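PDB 6ZM8: muramidase from Sodiomyces alcalophilus, which hydrolyses the glycan strands of bacterial peptidoglycan, cutting the bond between N-acetylmuramic acid and N-acetylglucosamine as a family 25 lysozyme. Local coordinates for residues 90-94 / 130-134; 104-110 / 140-146; 117-122 / 150-155; 146-150 / 169-173. All blocks are in the same frame, centred on the assembly; numbering follows the deposited sequence.

Interaction 1 of 4, residues 90-94 / 130-134; sequences LPGAL and RWPVI
Pro91 lies against the guanidinium of Arg130, its CB 3.9 Å above the middle of that plane and its CG 3.6 Å from Arg130 NH2. The arginine chain is bent at both chi2 (-57°) and chi3 (-55°), which curls its flat end back over the proline ring, while Arg130 NH2 itself is hydrogen-bonded to the carbonyl of Leu204. From the same ring, Pro91 CG also meets Val133 CG2 at 3.9 Å, and Pro91 CB rests near the carbonyl oxygen of Trp131. At Gly92 the two chains come into register: its carbonyl oxygen accepts from Val133 N over 2.9 Å, with a bent N-H...O angle of 138°, and also sits close to the CA and CB of Pro132. This bond belongs to the parallel pairing of strand 93-95 with strand 133-136. With helix 110-128 between them in sequence they form a beta-alpha-beta crossover, one of the repeating steps of the TIM-barrel-like fold of this family. Ala93 pairs with Val133 on one face of the sheet, their CB atoms 3.9 Å apart, and Tyr28 from strand 26-33 packs against both. Leu94 N then gives a straighter bond of 2.8 Å to Val133 O. The side chains of Leu94 and its bridge partner Ile134 lie on the other face of the sheet, where Leu94 packs on Ile117 and Phe120 of helix 110-128.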
# COMPACT_ATOMS: atom_id res chain seq x y z
N LEU A 90 -1.98 2.38 -9.89
CA LEU A 90 -1.60 3.15 -8.72
C LEU A 90 -0.11 2.97 -8.44
O LEU A 90 0.47 1.91 -8.73
CB LEU A 90 -2.40 2.67 -7.50
CG LEU A 90 -3.91 2.95 -7.61
CD1 LEU A 90 -4.67 2.22 -6.51
CD2 LEU A 90 -4.20 4.43 -7.60
N PRO A 91 0.53 3.96 -7.82
CA PRO A 91 1.88 3.74 -7.32
C PRO A 91 1.84 2.59 -6.31
O PRO A 91 0.89 2.43 -5.55
CB PRO A 91 2.24 5.06 -6.66
CG PRO A 91 0.88 5.63 -6.24
CD PRO A 91 -0.05 5.24 -7.35
N GLY A 92 2.91 1.80 -6.29
CA GLY A 92 2.99 0.71 -5.33
C GLY A 92 2.96 1.25 -3.90
O GLY A 92 3.39 2.38 -3.62
N ALA A 93 2.48 0.39 -3.00
CA ALA A 93 2.40 0.73 -1.59
C ALA A 93 3.38 -0.10 -0.76
O ALA A 93 3.51 -1.32 -0.94
CB ALA A 93 0.99 0.51 -1.05
N LEU A 94 4.04 0.59 0.18
CA LEU A 94 4.88 -0.01 1.20
C LEU A 94 4.00 -0.28 2.43
O LEU A 94 3.56 0.67 3.08
CB LEU A 94 6.01 0.94 1.55
CG LEU A 94 6.92 0.44 2.68
CD1 LEU A 94 7.67 -0.83 2.29
CD2 LEU A 94 7.91 1.53 3.06
N ARG A 130 7.84 6.90 -9.41
CA ARG A 130 6.78 7.23 -8.47
C ARG A 130 7.26 7.12 -7.03
O ARG A 130 7.97 6.18 -6.66
CB ARG A 130 5.61 6.25 -8.61
CG ARG A 130 4.93 6.30 -9.98
CD ARG A 130 4.42 7.71 -10.31
NE ARG A 130 3.54 8.25 -9.29
CZ ARG A 130 2.22 8.09 -9.22
NH1 ARG A 130 1.58 7.47 -10.23
NH2 ARG A 130 1.52 8.60 -8.21
N TRP A 131 6.80 8.07 -6.21
CA TRP A 131 6.90 7.88 -4.77
C TRP A 131 5.83 6.86 -4.36
O TRP A 131 4.68 6.95 -4.79
CB TRP A 131 6.67 9.19 -4.01
CG TRP A 131 7.69 10.23 -4.34
CD1 TRP A 131 7.50 11.37 -5.06
CD2 TRP A 131 9.08 10.21 -4.02
NE1 TRP A 131 8.68 12.05 -5.21
CE2 TRP A 131 9.67 11.36 -4.58
CE3 TRP A 131 9.90 9.32 -3.34
CZ2 TRP A 131 11.03 11.64 -4.47
CZ3 TRP A 131 11.25 9.61 -3.23
CH2 TRP A 131 11.82 10.75 -3.80
N PRO A 132 6.18 5.87 -3.54
CA PRO A 132 5.20 4.88 -3.12
C PRO A 132 4.22 5.48 -2.12
O PRO A 132 4.50 6.43 -1.39
CB PRO A 132 6.04 3.79 -2.51
CG PRO A 132 7.21 4.56 -1.91
CD PRO A 132 7.49 5.67 -2.90
N VAL A 133 3.04 4.84 -2.06
CA VAL A 133 2.13 5.03 -0.94
C VAL A 133 2.72 4.34 0.29
O VAL A 133 3.39 3.30 0.15
CB VAL A 133 0.78 4.40 -1.35
CG1 VAL A 133 -0.19 4.23 -0.19
CG2 VAL A 133 0.13 5.25 -2.45
N ILE A 134 2.49 4.91 1.47
CA ILE A 134 2.86 4.25 2.72
C ILE A 134 1.58 3.81 3.43
O ILE A 134 0.73 4.65 3.75
CB ILE A 134 3.69 5.17 3.61
CG1 ILE A 134 5.08 5.34 3.00
CG2 ILE A 134 3.78 4.63 5.05
CD1 ILE A 134 5.95 6.37 3.70

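Interaction 2 of 4, residues 104-110 / 140-146; sequences TCYGLSQ and WWTQCTG
The indole of Trp140 meets Thr104 at its edge: Trp140 NE1 donates to Thr104 O at 3.0 Å, with the acceptor in the ring plane although the donor stands above the plane of the carbonyl. CG anti to the backbone N (chi1 -175°) lays the indole forward along the helix, beneath Cys144 and beside the 104-110 loop. Tyr106 crosses it at about a right angle, bringing CE1 to 4.1 Å from Trp140 CZ2, and the tyrosine hydroxyl is held by Glu97 O. Over one face of the indole, offset toward the rim, lies Cys144 SG, whose disulfide to Cys105 SG (2.0 Å, chi3 -82°) ties the end of helix 138-145 to the loop that precedes helix 110-128. The bridge thus clamps together two successive connections of the TIM-barrel-like fold, well away from its centre. A leucine in place of Trp140 would probably leave Thr104 O without its indole donor and open a gap beside Tyr106 and the disulfide. Beyond the disulfide, at the end of the helix, the extended chain of Gln110 runs alongside, its CD 3.3 Å from Gly146 N. Gln110 NE2 gives a nearly straight bond (169°) to Gln143 O, which lies in its amide plane at 3.0 Å. Nearby, Cys144 O receives a CA-H...O contact from Gln110 CA at 3.4 Å, and a water, modelled at two mutually exclusive positions, bridges it and Leu108 O.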
# COMPACT_ATOMS: atom_id res chain seq x y z
N THR A 104 7.62 -5.70 17.60
CA THR A 104 6.89 -4.89 16.66
C THR A 104 7.76 -4.01 15.75
O THR A 104 7.42 -3.87 14.59
CB THR A 104 5.79 -4.10 17.38
OG1 THR A 104 4.99 -3.44 16.38
CG2 THR A 104 6.27 -3.12 18.37
N CYS A 105 8.83 -3.43 16.28
CA CYS A 105 9.72 -2.54 15.51
C CYS A 105 10.92 -3.26 14.88
O CYS A 105 11.82 -2.61 14.37
CB CYS A 105 10.18 -1.35 16.32
SG CYS A 105 8.84 -0.33 17.03
N TYR A 106 10.89 -4.61 14.89
CA TYR A 106 11.85 -5.44 14.14
C TYR A 106 13.28 -5.33 14.71
O TYR A 106 14.22 -5.75 14.04
CB TYR A 106 11.87 -5.14 12.64
CG TYR A 106 10.54 -5.35 11.95
CD1 TYR A 106 9.59 -4.32 11.90
CD2 TYR A 106 10.23 -6.53 11.29
CE1 TYR A 106 8.38 -4.47 11.22
CE2 TYR A 106 9.04 -6.70 10.61
CZ TYR A 106 8.10 -5.67 10.58
OH TYR A 106 6.94 -5.89 9.91
N GLY A 107 13.44 -4.77 15.90
CA GLY A 107 14.77 -4.58 16.48
C GLY A 107 15.50 -3.34 15.97
O GLY A 107 16.64 -3.12 16.39
N LEU A 108 14.88 -2.55 15.11
CA LEU A 108 15.54 -1.33 14.63
C LEU A 108 15.26 -0.18 15.60
O LEU A 108 14.19 -0.08 16.17
CB LEU A 108 15.05 -0.92 13.23
CG LEU A 108 15.66 -1.66 12.04
CD1 LEU A 108 15.24 -3.12 11.95
CD2 LEU A 108 15.33 -0.94 10.73
N SER A 109 16.22 0.75 15.73
CA SER A 109 15.94 2.01 16.37
C SER A 109 14.99 2.83 15.47
O SER A 109 14.78 2.52 14.31
CB SER A 109 17.22 2.78 16.62
OG SER A 109 17.85 3.03 15.37
N GLN A 110 14.41 3.89 16.05
CA GLN A 110 13.48 4.73 15.28
C GLN A 110 14.20 5.38 14.10
O GLN A 110 13.68 5.37 12.98
CB GLN A 110 12.84 5.78 16.18
CG GLN A 110 11.97 5.18 17.28
CD GLN A 110 11.37 6.21 18.18
OE1 GLN A 110 11.93 7.32 18.34
NE2 GLN A 110 10.25 5.90 18.81
N TRP A 140 1.68 2.25 15.26
CA TRP A 140 2.96 1.61 14.87
C TRP A 140 3.96 2.69 14.47
O TRP A 140 5.13 2.67 14.86
CB TRP A 140 2.75 0.61 13.73
CG TRP A 140 4.03 -0.12 13.39
CD1 TRP A 140 4.42 -1.31 13.92
CD2 TRP A 140 5.09 0.30 12.52
NE1 TRP A 140 5.66 -1.68 13.45
CE2 TRP A 140 6.11 -0.70 12.61
CE3 TRP A 140 5.32 1.42 11.72
CZ2 TRP A 140 7.31 -0.59 11.93
CZ3 TRP A 140 6.54 1.55 11.06
CH2 TRP A 140 7.53 0.55 11.17
N TRP A 141 3.49 3.64 13.66
CA TRP A 141 4.38 4.69 13.15
C TRP A 141 4.97 5.49 14.30
O TRP A 141 6.16 5.88 14.28
CB TRP A 141 3.57 5.60 12.20
CG TRP A 141 4.42 6.52 11.40
CD1 TRP A 141 4.64 7.86 11.63
CD2 TRP A 141 5.14 6.18 10.22
NE1 TRP A 141 5.45 8.37 10.65
CE2 TRP A 141 5.77 7.37 9.77
CE3 TRP A 141 5.28 5.01 9.46
CZ2 TRP A 141 6.56 7.41 8.63
CZ3 TRP A 141 6.05 5.04 8.32
CH2 TRP A 141 6.68 6.24 7.90
N THR A 142 4.16 5.77 15.31
CA THR A 142 4.67 6.52 16.47
C THR A 142 5.77 5.73 17.19
O THR A 142 6.85 6.26 17.46
CB THR A 142 3.49 6.88 17.39
OG1 THR A 142 2.58 7.73 16.69
CG2 THR A 142 3.95 7.57 18.64
N GLN A 143 5.49 4.48 17.50
CA GLN A 143 6.48 3.73 18.27
C GLN A 143 7.74 3.44 17.48
O GLN A 143 8.85 3.38 18.04
CB GLN A 143 5.85 2.40 18.65
CG GLN A 143 4.73 2.60 19.61
CD GLN A 143 4.13 1.31 20.07
OE1 GLN A 143 4.75 0.29 20.23
NE2 GLN A 143 2.92 1.33 20.64
N CYS A 144 7.58 3.13 16.20
CA CYS A 144 8.71 2.56 15.45
C CYS A 144 9.48 3.58 14.61
O CYS A 144 10.62 3.28 14.23
CB CYS A 144 8.27 1.41 14.57
SG CYS A 144 7.56 0.01 15.50
N THR A 145 8.91 4.76 14.35
CA THR A 145 9.64 5.81 13.62
C THR A 145 9.81 7.06 14.47
O THR A 145 10.40 8.03 13.97
CB THR A 145 8.98 6.22 12.28
OG1 THR A 145 7.85 7.08 12.50
CG2 THR A 145 8.61 5.04 11.42
N GLY A 146 9.31 7.08 15.70
CA GLY A 146 9.28 8.33 16.46
C GLY A 146 8.27 9.31 15.90
O GLY A 146 8.41 10.52 16.09
O HOH W 1 4.59 -0.69 16.99
O HOH W 2 11.89 1.52 16.08
O HOH W 3 12.01 0.72 14.56

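Interaction 3 of 4, residues 117-122 / 150-155; sequences IEDFVT and RFANRC
Glu118 is held by two arginines that approach its carboxylate quite differently. Arg154 comes end-on, its guanidinium only 13° from the carboxylate plane: NH2 donates to Glu118 OE1 at 2.9 Å and NH1 to Glu118 OE2 at 2.8 Å, both nearly straight and both on syn lone pairs. Arg150 meets the same carboxylate with its plane turned by 86°, forming a salt bridge from NH2 to Glu118 OE1 at 2.8 Å. The glutamate has CG anti to its own N and then bends at chi2 (66°), which brings the carboxylate round to the 150-155 loop. Beneath this network Phe151 is wedged against helix 110-128. One face of its ring takes a CH-pi contact from Ile117 CG2, 3.7 Å from the centroid, and the opposite face carries Arg150 CB. Glu118 CB lies at the ring edge. The contact therefore closes a helix of the TIM-barrel-like fold onto the loop leading into strand 157-160, with charged groups above an apolar layer that Trp141 extends from helix 138-145. Arg154 NH2 also donates to Arg150 O, so one nitrogen joins carboxylate and loop backbone. A methionine in place of Arg154 would probably leave Glu118 OE2 without its arginine partner and Arg150 O without this donor. Farther along, one of two modelled Val121 conformers packs CG1 against Cys155 SG at 4.0 Å.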
# COMPACT_ATOMS: atom_id res chain seq x y z
N ILE A 117 13.09 3.07 5.61
CA ILE A 117 11.94 3.52 4.80
C ILE A 117 12.44 4.49 3.72
O ILE A 117 12.01 4.40 2.57
CB ILE A 117 10.86 4.13 5.70
CG1 ILE A 117 10.32 3.07 6.67
CG2 ILE A 117 9.74 4.73 4.85
CD1 ILE A 117 9.53 3.66 7.83
N GLU A 118 13.32 5.44 4.09
CA GLU A 118 13.87 6.36 3.10
C GLU A 118 14.54 5.61 1.97
O GLU A 118 14.41 5.96 0.79
CB GLU A 118 14.84 7.31 3.80
CG GLU A 118 15.46 8.35 2.85
CD GLU A 118 14.44 9.32 2.29
OE1 GLU A 118 13.83 10.06 3.08
OE2 GLU A 118 14.17 9.26 1.09
N ASP A 119 15.32 4.57 2.31
CA ASP A 119 16.01 3.80 1.28
C ASP A 119 14.98 3.12 0.35
O ASP A 119 15.14 3.11 -0.88
CB ASP A 119 16.94 2.79 1.95
CG ASP A 119 17.97 2.17 1.05
OD1 ASP A 119 18.35 2.78 0.05
OD2 ASP A 119 18.44 1.05 1.43
N PHE A 120 13.93 2.55 0.93
CA PHE A 120 12.89 1.94 0.10
C PHE A 120 12.24 2.98 -0.82
O PHE A 120 12.09 2.75 -2.03
CB PHE A 120 11.83 1.26 0.99
CG PHE A 120 10.79 0.52 0.19
CD1 PHE A 120 9.73 1.19 -0.43
CD2 PHE A 120 10.88 -0.86 0.04
CE1 PHE A 120 8.81 0.49 -1.21
CE2 PHE A 120 9.93 -1.56 -0.72
CZ PHE A 120 8.91 -0.88 -1.35
N VAL A 121 11.79 4.09 -0.25
CA VAL A 121 10.98 4.99 -1.09
C VAL A 121 11.87 5.72 -2.13
O VAL A 121 11.39 6.00 -3.21
CB VAL A 121 10.13 5.98 -0.26
CG1 VAL A 121 9.30 5.24 0.78
CG2 VAL A 121 10.95 7.05 0.41
N THR A 122 13.11 6.09 -1.78
CA THR A 122 14.00 6.69 -2.76
C THR A 122 14.31 5.70 -3.87
O THR A 122 14.32 6.06 -5.06
CB THR A 122 15.26 7.20 -2.06
OG1 THR A 122 14.93 8.29 -1.23
CG2 THR A 122 16.32 7.66 -3.04
N ARG A 150 8.94 12.65 7.86
CA ARG A 150 9.89 12.76 6.75
C ARG A 150 9.32 12.40 5.40
O ARG A 150 9.91 12.78 4.39
CB ARG A 150 11.16 11.98 7.06
CG ARG A 150 11.93 12.84 8.10
CD ARG A 150 13.40 12.60 8.27
NE ARG A 150 13.83 11.60 7.31
CZ ARG A 150 14.81 11.65 6.42
NH1 ARG A 150 15.60 12.72 6.28
NH2 ARG A 150 14.93 10.58 5.64
N PHE A 151 8.24 11.63 5.35
CA PHE A 151 7.74 11.07 4.08
C PHE A 151 6.45 11.74 3.63
O PHE A 151 6.03 11.47 2.50
CB PHE A 151 7.53 9.56 4.21
CG PHE A 151 8.79 8.91 4.70
CD1 PHE A 151 9.91 8.82 3.89
CD2 PHE A 151 8.89 8.46 6.00
CE1 PHE A 151 11.12 8.35 4.40
CE2 PHE A 151 10.10 7.99 6.50
CZ PHE A 151 11.21 7.94 5.70
N ALA A 152 5.82 12.58 4.44
CA ALA A 152 4.47 13.03 4.15
C ALA A 152 4.36 13.88 2.89
O ALA A 152 3.34 13.83 2.20
CB ALA A 152 3.90 13.78 5.33
N ASN A 153 5.42 14.61 2.53
CA ASN A 153 5.39 15.50 1.35
C ASN A 153 5.80 14.77 0.05
O ASN A 153 5.94 15.37 -1.01
CB ASN A 153 6.35 16.65 1.57
CG ASN A 153 6.34 17.64 0.43
OD1 ASN A 153 5.29 18.20 0.07
ND2 ASN A 153 7.50 17.89 -0.12
N ARG A 154 6.04 13.51 0.13
CA ARG A 154 6.26 12.68 -1.04
C ARG A 154 5.26 11.53 -1.18
O ARG A 154 4.82 11.22 -2.28
CB ARG A 154 7.67 12.06 -1.03
CG ARG A 154 8.77 13.08 -1.32
CD ARG A 154 10.17 12.52 -1.09
NE ARG A 154 10.37 12.30 0.33
CZ ARG A 154 11.37 11.55 0.84
NH1 ARG A 154 12.22 10.94 0.01
NH2 ARG A 154 11.51 11.43 2.13
N CYS A 155 4.98 10.86 -0.07
CA CYS A 155 4.31 9.55 -0.09
C CYS A 155 2.88 9.70 0.40
O CYS A 155 2.66 10.01 1.56
CB CYS A 155 5.03 8.58 0.84
SG CYS A 155 6.73 8.25 0.33

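Interaction 4 of 4, residues 146-150 / 169-173; sequences GNSNR and LPNGW
The amide groups of Asn147 and Asn171 meet with their planes 65° apart, each side chain serving the other residue's backbone. Asn171 ND2 donates to Asn147 O at 3.0 Å, the acceptor lying in the Asn171 amide plane and the Asn171 nitrogen almost in line with the Asn147 C=O bond. In return Asn147 OD1 accepts from Asn171 N at 2.9 Å, with that donor above the plane of the side-chain carbonyl. Asn171 has CG anti to its backbone N (chi1 -175°), which carries ND2 across to Asn147 O; the course of the backbones sets the 3.2 Å approach of Asn171 CB to Asn147 O. The amide of Asn149 runs beside that of Asn171, pointing the same way with planes 27° apart; Asn149 CB lies 3.6 Å from Asn171 ND2, and a water accepts from Asn149 ND2 and donates to Asn171 OD1. Another water joins Asn147 ND2 to Leu169 O. At one edge of the Trp173 ring, in its plane, sits Pro170 O, within the type II turn from Pro170 to Trp173. Gly172 in this turn passes 3.7 Å from Asn149 CB through its CA, where a side chain on the glycine would clash. The contact thus fastens the loop between helix 138-145 and strand 157-160 to the next loop, before strand 178-182, on the surface of the barrel-like domain. Because the direct bonds pair amides with main-chain groups, the join is polar but uncharged, and it fixes both the position of Asn171's backbone and the rotation of its side-chain amide.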
# COMPACT_ATOMS: atom_id res chain seq x y z
N GLY A 146 9.31 7.08 15.70
CA GLY A 146 9.28 8.33 16.46
C GLY A 146 8.27 9.31 15.90
O GLY A 146 8.41 10.52 16.09
N ASN A 147 7.25 8.80 15.20
CA ASN A 147 6.24 9.64 14.56
C ASN A 147 6.90 10.60 13.57
O ASN A 147 6.71 11.83 13.64
CB ASN A 147 5.32 10.33 15.56
CG ASN A 147 3.93 10.59 14.99
OD1 ASN A 147 3.63 10.20 13.86
ND2 ASN A 147 3.10 11.23 15.78
N SER A 148 7.64 10.04 12.62
CA SER A 148 8.42 10.85 11.69
C SER A 148 7.53 11.53 10.64
O SER A 148 6.71 10.85 10.00
CB SER A 148 9.40 9.94 10.96
OG SER A 148 10.13 10.67 9.98
N ASN A 149 7.81 12.79 10.37
CA ASN A 149 7.14 13.53 9.29
C ASN A 149 7.90 13.47 7.97
O ASN A 149 7.51 14.17 7.04
CB ASN A 149 6.87 14.97 9.68
CG ASN A 149 8.12 15.77 9.85
OD1 ASN A 149 9.22 15.35 9.53
ND2 ASN A 149 7.95 17.00 10.36
N ARG A 150 8.94 12.65 7.86
CA ARG A 150 9.89 12.76 6.75
C ARG A 150 9.32 12.40 5.40
O ARG A 150 9.91 12.78 4.39
CB ARG A 150 11.16 11.98 7.06
CG ARG A 150 11.93 12.84 8.10
CD ARG A 150 13.40 12.60 8.27
NE ARG A 150 13.83 11.60 7.31
CZ ARG A 150 14.81 11.65 6.42
NH1 ARG A 150 15.60 12.72 6.28
NH2 ARG A 150 14.93 10.58 5.64
N LEU A 169 -3.92 11.08 12.44
CA LEU A 169 -2.98 10.65 11.42
C LEU A 169 -1.56 10.75 11.96
O LEU A 169 -1.29 11.50 12.90
CB LEU A 169 -3.12 11.51 10.17
CG LEU A 169 -4.54 11.57 9.58
CD1 LEU A 169 -4.53 12.39 8.31
CD2 LEU A 169 -5.10 10.18 9.29
N PRO A 170 -0.61 10.02 11.35
CA PRO A 170 0.78 10.20 11.72
C PRO A 170 1.25 11.61 11.39
O PRO A 170 0.74 12.29 10.50
CB PRO A 170 1.51 9.15 10.85
CG PRO A 170 0.44 8.18 10.39
CD PRO A 170 -0.80 9.05 10.28
N ASN A 171 2.27 12.02 12.13
CA ASN A 171 2.85 13.35 11.98
C ASN A 171 3.26 13.64 10.54
O ASN A 171 3.90 12.81 9.87
CB ASN A 171 4.08 13.41 12.89
CG ASN A 171 4.77 14.74 12.98
OD1 ASN A 171 4.12 15.77 12.89
ND2 ASN A 171 6.06 14.70 13.18
N GLY A 172 2.89 14.84 10.09
CA GLY A 172 3.29 15.32 8.76
C GLY A 172 2.17 15.29 7.75
O GLY A 172 2.14 16.11 6.83
N TRP A 173 1.26 14.32 7.85
CA TRP A 173 0.19 14.20 6.87
C TRP A 173 -1.02 15.02 7.30
O TRP A 173 -1.58 14.80 8.39
CB TRP A 173 -0.23 12.74 6.67
CG TRP A 173 0.68 11.94 5.81
CD1 TRP A 173 0.68 11.94 4.45
CD2 TRP A 173 1.69 10.98 6.20
NE1 TRP A 173 1.59 11.05 3.96
CE2 TRP A 173 2.21 10.43 5.01
CE3 TRP A 173 2.18 10.52 7.43
CZ2 TRP A 173 3.18 9.42 5.02
CZ3 TRP A 173 3.14 9.52 7.44
CH2 TRP A 173 3.63 8.98 6.24
O HOH W 4 0.28 11.77 15.16
O HOH W 5 5.22 17.79 11.21

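In the fold
Interaction 1 lies nearest the core, its centre about 6 Å from that of the chain, and interaction 3 packs onto it about 10 Å away between centres: Pro132 O meets Cys155 CB at 3.1 Å and Ile134 CD1 meets Phe151 CB at 3.6 Å. Trp141 of interaction 2 touches Ile134 of interaction 1, Phe151 and Ile117 of interaction 3, and Pro170 of interaction 4, while its NE1 probably bonds to Ser148 O. Interactions 2 and 4 share Gly146, and interactions 3 and 4 share Arg150, so the chain from 140 to 155 threads three contacts. A probable hydrogen bond from Trp173 NE1 to Cys155 O (2.8 Å) further couples interactions 3 and 4.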